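Local coordinates for taurocyamine kinase (Schistosoma mansoni, PDB 4WOD), which catalyses the reversible transfer of phosphate from ATP to taurocyamine, giving N-phosphotaurocyamine and ADP, with magnesium as cofactor, at residues Pro285-Ala288 with Ser289-Asn292; Asp320-Asn323 with Lys324-Gly328; Gln510-Ser513 with Gly514-Gly518; Arg605-Glu608 with Gly609-Ala612. The protein carries 4 engineered substitutions. One frame throughout, in Å; residues are numbered along the deposited sequence.

Contact 1: Pro285-Ala288 with Ser289-Asn292; sequences PMLA and SLPN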
loop_
_atom_site.group_PDB
_atom_site.type_symbol
_atom_site.label_atom_id
_atom_site.label_comp_id
_atom_site.label_asym_id
_atom_site.label_seq_id
_atom_site.Cartn_x
_atom_site.Cartn_y
_atom_site.Cartn_z
ATOM N N PRO A 285 3.408 16.437 5.814
ATOM C CA PRO A 285 3.946 15.429 6.741
ATOM C C PRO A 285 2.878 14.565 7.429
ATOM O O PRO A 285 3.127 13.382 7.662
ATOM C CB PRO A 285 4.695 16.276 7.783
ATOM C CG PRO A 285 3.973 17.589 7.770
ATOM C CD PRO A 285 3.654 17.807 6.303
ATOM N N MET A 286 1.716 15.128 7.753
ATOM C CA MET A 286 0.751 14.360 8.516
ATOM C C MET A 286 0.032 13.384 7.610
ATOM O O MET A 286 -0.173 12.234 7.978
ATOM C CB MET A 286 -0.239 15.280 9.238
ATOM C CG MET A 286 -0.875 14.628 10.451
ATOM S SD MET A 286 -1.364 15.837 11.710
ATOM C CE MET A 286 0.209 16.157 12.486
ATOM N N LEU A 287 -0.319 13.838 6.407
ATOM C CA LEU A 287 -0.931 12.974 5.410
ATOM C C LEU A 287 0.017 11.849 5.000
ATOM O O LEU A 287 -0.403 10.697 4.851
ATOM C CB LEU A 287 -1.340 13.788 4.175
ATOM C CG LEU A 287 -1.762 13.108 2.874
ATOM C CD1 LEU A 287 -3.033 12.259 3.018
ATOM C CD2 LEU A 287 -1.955 14.190 1.805
ATOM N N ALA A 288 1.287 12.201 4.832
ATOM C CA ALA A 288 2.319 11.258 4.410
ATOM C C ALA A 288 2.495 10.131 5.416
ATOM O O ALA A 288 3.016 9.055 5.082
ATOM C CB ALA A 288 3.640 11.979 4.210
ATOM N N SER A 289 2.057 10.379 6.645
ATOM C CA SER A 289 2.272 9.437 7.740
ATOM C C SER A 289 1.095 8.472 7.910
ATOM O O SER A 289 1.155 7.546 8.726
ATOM C CB SER A 289 2.510 10.194 9.048
ATOM O OG SER A 289 1.287 10.684 9.573
ATOM N N LEU A 290 0.018 8.698 7.166
ATOM C CA LEU A 290 -1.121 7.793 7.236
ATOM C C LEU A 290 -0.676 6.440 6.685
ATOM O O LEU A 290 0.181 6.387 5.805
ATOM C CB LEU A 290 -2.323 8.344 6.466
ATOM C CG LEU A 290 -2.930 9.600 7.123
ATOM C CD1 LEU A 290 -3.923 10.258 6.214
ATOM C CD2 LEU A 290 -3.586 9.247 8.463
ATOM N N PRO A 291 -1.223 5.347 7.237
ATOM C CA PRO A 291 -0.780 4.015 6.801
ATOM C C PRO A 291 -1.059 3.749 5.328
ATOM O O PRO A 291 -0.237 3.113 4.654
ATOM C CB PRO A 291 -1.584 3.076 7.694
ATOM C CG PRO A 291 -1.794 3.867 8.947
ATOM C CD PRO A 291 -2.036 5.282 8.464
ATOM N N ASN A 292 -2.186 4.249 4.832
ATOM C CA ASN A 292 -2.548 4.087 3.439
ATOM C C ASN A 292 -2.371 5.368 2.598
ATOM O O ASN A 292 -3.123 5.589 1.644
ATOM C CB ASN A 292 -3.998 3.593 3.339
ATOM C CG ASN A 292 -4.973 4.518 4.037
ATOM O OD1 ASN A 292 -4.593 5.254 4.949
ATOM N ND2 ASN A 292 -6.235 4.492 3.608
HETATM O O HOH W 1 3.025 5.937 5.787
#
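Pro285 lies in the short, weakly bonded helical turn 285-288, and its carbonyl O already lies 3.5 Å from CB of Ser289, one turn on. Met286 carries the main polar grip: its O accepts two bonds from Ser289, a 3.2 Å one from the backbone N, well above the carbonyl plane, and a 2.7 Å one from OG, much closer to that plane. Both donors come from the same face. The hydroxyl can fold back because chi1 of Ser289, 77°, sets OG between its own backbone N and carbonyl carbon. Leu287 O takes a fairly straight bond (161°) from Leu290 N at 3.1 Å, while CD1 of Leu287 meets CD1 of Leu290 at 3.9 Å, the two branches crossing at a slant. A water donates both to Ala288 O and to Leu290 O. The carboxylate of Glu349 in helix 331-355 accepts from the N atoms of Met286 and Leu287; beyond the turn, Leu290 touches Arg414 of helix 409-418, at the junction of the two repeats. The chemistry implies a turn held by two i to i+3 backbone bonds, with a serine hydroxyl doubling the hold on one carbonyl.

Contact 2: Asp320-Asn323 with Lys324-Gly328; sequences DLSN and KRRLG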
loop_
_atom_site.group_PDB
_atom_site.type_symbol
_atom_site.label_atom_id
_atom_site.label_comp_id
_atom_site.label_asym_id
_atom_site.label_seq_id
_atom_site.Cartn_x
_atom_site.Cartn_y
_atom_site.Cartn_z
ATOM N N ASP A 320 6.561 15.267 -3.840
ATOM C CA ASP A 320 6.123 15.584 -5.190
ATOM C C ASP A 320 4.808 14.850 -5.440
ATOM O O ASP A 320 4.727 13.626 -5.293
ATOM C CB ASP A 320 7.192 15.182 -6.211
ATOM C CG ASP A 320 6.846 15.612 -7.630
ATOM O OD1 ASP A 320 6.038 14.917 -8.282
ATOM O OD2 ASP A 320 7.395 16.635 -8.105
ATOM N N LEU A 321 3.774 15.608 -5.783
ATOM C CA LEU A 321 2.450 15.069 -6.068
ATOM C C LEU A 321 2.103 15.396 -7.505
ATOM O O LEU A 321 2.074 16.567 -7.849
ATOM C CB LEU A 321 1.391 15.677 -5.140
ATOM C CG LEU A 321 1.650 15.544 -3.638
ATOM C CD1 LEU A 321 0.592 16.308 -2.875
ATOM C CD2 LEU A 321 1.642 14.070 -3.246
ATOM N N SER A 322 1.836 14.386 -8.326
ATOM C CA SER A 322 1.486 14.617 -9.742
ATOM C C SER A 322 0.277 13.786 -10.217
ATOM O O SER A 322 -0.106 12.824 -9.568
ATOM C CB SER A 322 2.696 14.316 -10.636
ATOM O OG SER A 322 3.146 12.987 -10.467
ATOM N N ASN A 323 -0.325 14.172 -11.347
ATOM C CA ASN A 323 -1.317 13.328 -11.993
ATOM C C ASN A 323 -0.761 11.927 -12.204
ATOM O O ASN A 323 0.368 11.772 -12.663
ATOM C CB ASN A 323 -1.761 13.921 -13.346
ATOM C CG ASN A 323 -0.588 14.303 -14.255
ATOM O OD1 ASN A 323 0.170 15.236 -13.964
ATOM N ND2 ASN A 323 -0.467 13.605 -15.396
ATOM N N LYS A 324 -1.536 10.902 -11.859
ATOM C CA LYS A 324 -1.050 9.539 -12.077
ATOM C C LYS A 324 -1.233 9.098 -13.529
ATOM O O LYS A 324 -0.602 8.149 -13.971
ATOM C CB LYS A 324 -1.753 8.551 -11.142
ATOM C CG LYS A 324 -3.231 8.298 -11.479
ATOM C CD LYS A 324 -3.885 7.322 -10.496
ATOM C CE LYS A 324 -5.340 7.023 -10.893
ATOM N NZ LYS A 324 -6.047 6.195 -9.863
ATOM N N ARG A 325 -2.086 9.788 -14.281
ATOM C CA ARG A 325 -2.404 9.315 -15.624
ATOM C C ARG A 325 -1.634 10.046 -16.704
ATOM O O ARG A 325 -1.366 11.233 -16.583
ATOM C CB ARG A 325 -3.910 9.429 -15.900
ATOM C CG ARG A 325 -4.733 8.406 -15.170
ATOM C CD ARG A 325 -6.203 8.497 -15.580
ATOM N NE ARG A 325 -7.108 7.885 -14.608
ATOM C CZ ARG A 325 -7.238 6.573 -14.436
ATOM N NH1 ARG A 325 -6.497 5.732 -15.159
ATOM N NH2 ARG A 325 -8.096 6.098 -13.537
ATOM N N ARG A 326 -1.273 9.320 -17.758
ATOM C CA ARG A 326 -0.631 9.922 -18.932
ATOM C C ARG A 326 -1.373 9.570 -20.219
ATOM O O ARG A 326 -1.452 10.371 -21.154
ATOM C CB ARG A 326 0.822 9.444 -19.078
ATOM C CG ARG A 326 1.717 9.643 -17.875
ATOM C CD ARG A 326 2.326 11.037 -17.824
ATOM N NE ARG A 326 3.260 11.135 -16.706
ATOM C CZ ARG A 326 2.900 11.207 -15.428
ATOM N NH1 ARG A 326 1.605 11.213 -15.079
ATOM N NH2 ARG A 326 3.840 11.262 -14.491
ATOM N N LEU A 327 -1.870 8.342 -20.273
ATOM C CA LEU A 327 -2.401 7.786 -21.503
ATOM C C LEU A 327 -3.910 7.592 -21.428
ATOM O O LEU A 327 -4.436 7.126 -20.416
ATOM C CB LEU A 327 -1.709 6.456 -21.813
ATOM C CG LEU A 327 -2.108 5.718 -23.089
ATOM C CD1 LEU A 327 -1.568 6.438 -24.313
ATOM C CD2 LEU A 327 -1.607 4.290 -23.053
ATOM N N GLY A 328 -4.610 7.962 -22.495
ATOM C CA GLY A 328 -6.046 7.746 -22.559
ATOM C C GLY A 328 -6.910 8.907 -22.114
ATOM O O GLY A 328 -8.101 8.732 -21.883
HETATM O O HOH W 2 3.380 10.733 -12.133
#
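Asn323 and Arg326 meet across the bend where strand 318-323 gives way to a loop, a worked case of polar side chains pinning a strand end: the arginine grips the asparagine's backbone, and the asparagine's amide grips the carbonyl of Arg325. Arg326 NH1 donates to Asn323 O over 2.8 Å with an angle of 157°, and the oxygen lies close to the guanidinium plane, although NH1 itself stands above the plane of the carbonyl. In the second bond Asn323 ND2 reaches Arg325 O, also at 2.8 Å, with that oxygen close to the plane of the Asn323 amide. The flat groups of Asn323 and Arg326 are turned 47° against each other. The chain of Arg326 bends at chi2, -84°, and this turns the guanidinium back toward Asn323; NH1 adds a weak bond of 3.3 Å to Arg325 O.

Several other polar atoms also have partners. A water bridges Ser322 OG and Arg326 NH2 and donates to Asn323 O, giving that carbonyl a second partner. Asn323 OD1 accepts from Ala278 N, and ND2 has Leu276 O as a further acceptor, which ties the amide to the start of strand 277-283. Lys324, extended beyond CG, sends NZ to Glu298 O.

Arg326 lies beside Arg277, a predicted ATP-binding residue. In the sheet, strand 318-323 runs between strands 277-283 and 302-306, antiparallel to both, with helix 331-355 packed against Leu321 and Asn323.

Contact 3: Gln510-Ser513 with Gly514-Gly518; sequences QVIS and GALKG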
loop_
_atom_site.group_PDB
_atom_site.type_symbol
_atom_site.label_atom_id
_atom_site.label_comp_id
_atom_site.label_asym_id
_atom_site.label_seq_id
_atom_site.Cartn_x
_atom_site.Cartn_y
_atom_site.Cartn_z
ATOM N N GLN A 510 9.070 -5.242 25.870
ATOM C CA GLN A 510 9.934 -5.549 27.015
ATOM C C GLN A 510 9.165 -6.235 28.144
ATOM O O GLN A 510 9.657 -7.212 28.741
ATOM C CB GLN A 510 10.613 -4.272 27.542
ATOM C CG GLN A 510 11.628 -3.686 26.571
ATOM C CD GLN A 510 12.085 -2.281 26.952
ATOM O OE1 GLN A 510 11.561 -1.673 27.889
ATOM N NE2 GLN A 510 13.066 -1.760 26.218
ATOM N N VAL A 511 7.965 -5.728 28.441
ATOM C CA VAL A 511 7.083 -6.351 29.437
ATOM C C VAL A 511 6.751 -7.787 29.050
ATOM O O VAL A 511 6.969 -8.720 29.833
ATOM C CB VAL A 511 5.745 -5.556 29.616
ATOM C CG1 VAL A 511 4.676 -6.388 30.362
ATOM C CG2 VAL A 511 5.982 -4.220 30.313
ATOM N N ILE A 512 6.230 -7.962 27.838
ATOM C CA ILE A 512 5.723 -9.262 27.393
ATOM C C ILE A 512 6.853 -10.276 27.153
ATOM O O ILE A 512 6.747 -11.434 27.595
ATOM C CB ILE A 512 4.875 -9.121 26.087
ATOM C CG1 ILE A 512 3.549 -8.413 26.388
ATOM C CG2 ILE A 512 4.608 -10.470 25.476
ATOM C CD1 ILE A 512 2.720 -8.134 25.146
ATOM N N SER A 513 7.925 -9.863 26.469
ATOM C CA SER A 513 9.000 -10.822 26.136
ATOM C C SER A 513 9.722 -11.270 27.410
ATOM O O SER A 513 10.094 -12.439 27.543
ATOM C CB SER A 513 10.002 -10.248 25.135
ATOM O OG SER A 513 10.726 -9.156 25.679
ATOM N N GLY A 514 9.885 -10.347 28.349
ATOM C CA GLY A 514 10.398 -10.685 29.665
ATOM C C GLY A 514 9.631 -11.824 30.316
ATOM O O GLY A 514 10.233 -12.762 30.833
ATOM N N ALA A 515 8.302 -11.757 30.293
ATOM C CA ALA A 515 7.477 -12.850 30.819
ATOM C C ALA A 515 7.655 -14.128 29.995
ATOM O O ALA A 515 7.809 -15.216 30.550
ATOM C CB ALA A 515 5.993 -12.446 30.856
ATOM N N LEU A 516 7.631 -14.001 28.674
ATOM C CA LEU A 516 7.711 -15.173 27.804
ATOM C C LEU A 516 9.047 -15.907 27.932
ATOM O O LEU A 516 9.083 -17.144 27.913
ATOM C CB LEU A 516 7.473 -14.776 26.339
ATOM C CG LEU A 516 6.115 -14.125 26.015
ATOM C CD1 LEU A 516 6.003 -13.790 24.525
ATOM C CD2 LEU A 516 4.932 -14.995 26.446
ATOM N N LYS A 517 10.144 -15.162 28.070
ATOM C CA LYS A 517 11.457 -15.791 28.211
ATOM C C LYS A 517 11.592 -16.517 29.553
ATOM O O LYS A 517 12.499 -17.336 29.743
ATOM C CB LYS A 517 12.578 -14.755 28.076
ATOM C CG LYS A 517 12.673 -14.065 26.719
ATOM C CD LYS A 517 13.672 -12.903 26.767
ATOM C CE LYS A 517 13.772 -12.173 25.430
ATOM N NZ LYS A 517 14.846 -11.123 25.446
ATOM N N GLY A 518 10.728 -16.181 30.507
ATOM C CA GLY A 518 10.771 -16.851 31.796
ATOM C C GLY A 518 9.871 -18.082 31.906
ATOM O O GLY A 518 9.884 -18.753 32.943
#
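Ile512 and Leu516 meet one turn apart on the alpha-helix 502-517, in the last two turns of a helix that lies against the antiparallel sheet of the second catalytic domain. The backbone interactions follow the classic i to i+4 pattern. Gly514 N donates to Gln510 O and Leu516 N to Ile512 O, the latter at 2.9 Å and in the carbonyl plane; Lys517 N reaches Ser513 O at 2.8 Å, almost in line with the carbonyl bond. The rung between Ala515 N and Val511 O is weak at 3.3 Å. Near the end the pattern shifts, since Gly518 N bonds to Ala515 O, three residues back, and only weakly to Gly514 O.

The apolar part is one pair. Ile512 and Leu516 lie side by side and point the same way, with CG2 of Ile512 3.7 Å from CD1 of Leu516. In Ile512 chi1 is -70°, which places CG2 opposite the backbone N and lets this methyl lean along the helix toward the next turn. Both residues continue onto strand 578-582, where Val582 receives the two of them and Val580 touches Leu516. On another flank, Ala515 and Val511 pack on Met617.

Polar side chains play a smaller part. Ser513 turns OG back to Glu509 O, so its hydroxyl serves the preceding turn. Lys517 extends beyond CG, and its CG passes 3.2 Å from Ser513 O, the carbonyl that also receives the lysine N-H.

Contact 4: Arg605-Glu608 with Gly609-Ala612; sequences RLIE and GINA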
loop_
_atom_site.group_PDB
_atom_site.type_symbol
_atom_site.label_atom_id
_atom_site.label_comp_id
_atom_site.label_asym_id
_atom_site.label_seq_id
_atom_site.Cartn_x
_atom_site.Cartn_y
_atom_site.Cartn_z
ATOM N N ARG A 605 -3.043 -26.822 28.416
ATOM C CA ARG A 605 -1.801 -26.115 28.104
ATOM C C ARG A 605 -2.062 -24.618 27.911
ATOM O O ARG A 605 -1.343 -23.784 28.453
ATOM C CB ARG A 605 -1.137 -26.703 26.847
ATOM C CG ARG A 605 0.213 -26.110 26.523
ATOM C CD ARG A 605 0.941 -26.938 25.461
ATOM N NE ARG A 605 0.099 -27.169 24.298
ATOM C CZ ARG A 605 -0.398 -28.347 23.940
ATOM N NH1 ARG A 605 -0.105 -29.437 24.634
ATOM N NH2 ARG A 605 -1.173 -28.433 22.869
ATOM N N LEU A 606 -3.101 -24.284 27.145
ATOM C CA LEU A 606 -3.484 -22.880 27.017
ATOM C C LEU A 606 -3.718 -22.206 28.376
ATOM O O LEU A 606 -3.125 -21.159 28.639
ATOM C CB LEU A 606 -4.741 -22.716 26.164
ATOM C CG LEU A 606 -5.101 -21.226 26.024
ATOM C CD1 LEU A 606 -3.912 -20.406 25.445
ATOM C CD2 LEU A 606 -6.337 -21.038 25.169
ATOM N N ILE A 607 -4.576 -22.775 29.228
ATOM C CA ILE A 607 -4.933 -22.102 30.490
ATOM C C ILE A 607 -3.695 -21.873 31.370
ATOM O O ILE A 607 -3.500 -20.798 31.961
ATOM C CB ILE A 607 -6.016 -22.889 31.296
ATOM C CG1 ILE A 607 -7.280 -23.100 30.455
ATOM C CG2 ILE A 607 -6.347 -22.171 32.609
ATOM C CD1 ILE A 607 -7.801 -21.852 29.788
ATOM N N GLU A 608 -2.834 -22.876 31.421
ATOM C CA GLU A 608 -1.648 -22.794 32.240
ATOM C C GLU A 608 -0.700 -21.727 31.699
ATOM O O GLU A 608 -0.035 -21.042 32.471
ATOM C CB GLU A 608 -0.957 -24.152 32.309
ATOM C CG GLU A 608 -1.734 -25.159 33.146
ATOM C CD GLU A 608 -1.177 -26.561 33.020
ATOM O OE1 GLU A 608 -0.195 -26.750 32.259
ATOM O OE2 GLU A 608 -1.738 -27.470 33.671
ATOM N N GLY A 609 -0.679 -21.559 30.378
ATOM C CA GLY A 609 0.140 -20.529 29.768
ATOM C C GLY A 609 -0.372 -19.122 30.029
ATOM O O GLY A 609 0.397 -18.177 30.223
ATOM N N ILE A 610 -1.688 -18.976 29.995
ATOM C CA ILE A 610 -2.303 -17.671 30.256
ATOM C C ILE A 610 -2.001 -17.239 31.689
ATOM O O ILE A 610 -1.575 -16.097 31.949
ATOM C CB ILE A 610 -3.839 -17.700 30.051
ATOM C CG1 ILE A 610 -4.227 -18.157 28.636
ATOM C CG2 ILE A 610 -4.460 -16.328 30.379
ATOM C CD1 ILE A 610 -5.739 -18.295 28.464
ATOM N N ASN A 611 -2.215 -18.163 32.618
ATOM C CA ASN A 611 -1.926 -17.900 34.014
ATOM C C ASN A 611 -0.461 -17.527 34.253
ATOM O O ASN A 611 -0.180 -16.609 35.005
ATOM C CB ASN A 611 -2.323 -19.103 34.872
ATOM C CG ASN A 611 -3.832 -19.241 35.001
ATOM O OD1 ASN A 611 -4.574 -18.270 34.808
ATOM N ND2 ASN A 611 -4.295 -20.446 35.315
ATOM N N ALA A 612 0.465 -18.237 33.604
ATOM C CA ALA A 612 1.895 -17.976 33.779
ATOM C C ALA A 612 2.281 -16.573 33.274
ATOM O O ALA A 612 3.013 -15.839 33.930
ATOM C CB ALA A 612 2.719 -19.049 33.061
#
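Leu606 and Ile610 cross obliquely on one flank of helix 599-614, and their meeting shows how i to i+4 neighbours settle on the buried side of a helix. The end of Ile610 comes up against the branch point of the leucine: CD1 of Ile610 is 3.9 Å from CG of Leu606, and its CG1 is equally far from the leucine CD1. With CG trans to the backbone N (chi1 -179°), Leu606 presents this branch to the isoleucine. Ile607 joins more loosely. Its chi2 of -49° bends CD1 out of the extended form, and that methyl lies 4.3 Å from CD1 of Ile610. Ile607 and Asn611 run alongside each other and point the same way, the isoleucine CG2 being 3.8 Å from the amide ND2.

Beneath these side chains four alpha-helical backbone bonds hold the turns, the straightest from Asn611 N to Ile607 O (173°). Arg605 O, bonded by Gly609 N at 3.0 Å, is also a partner of His523 NE2. The charged ends find partners outside the two segments: Glu608 forms a salt bridge with Lys604, and buried Arg605 is held by a salt bridge to Glu522 and by Gln594 and Thr577 O. The helix lies on the sheet, Leu606 covering Ile590 and Ser592 of strand 588-595 and Val485 of strand 480-489, while Ile610 reaches Val487 and Arg489 of the latter; Ile607 and Asn611 face the loop residue Phe462.

How the contacts relate
The four contacts fall into two pairs, one in each of the catalytic domains, whose eight-stranded sheets share one strand order. Contacts 1 and 2 have centres 20 Å apart and come within about 6 Å at their nearest atoms; both reach helix 331-355. Contacts 3 and 4, centres 14 Å apart, belong to two helices that pack on the second sheet. Between the pairs, centres lie from 32 Å (contacts 1 and 3) to 55 Å (contacts 2 and 4) apart. In contact 2 the Arg326 side chain lies about 9 Å from the bound arginine. In contact 4, the side chains of Leu606 and Val485, a predicted ATP-binding residue, are about 4 Å apart, whereas contact 1, in the first repeat, touches residues of the second, such as Arg414.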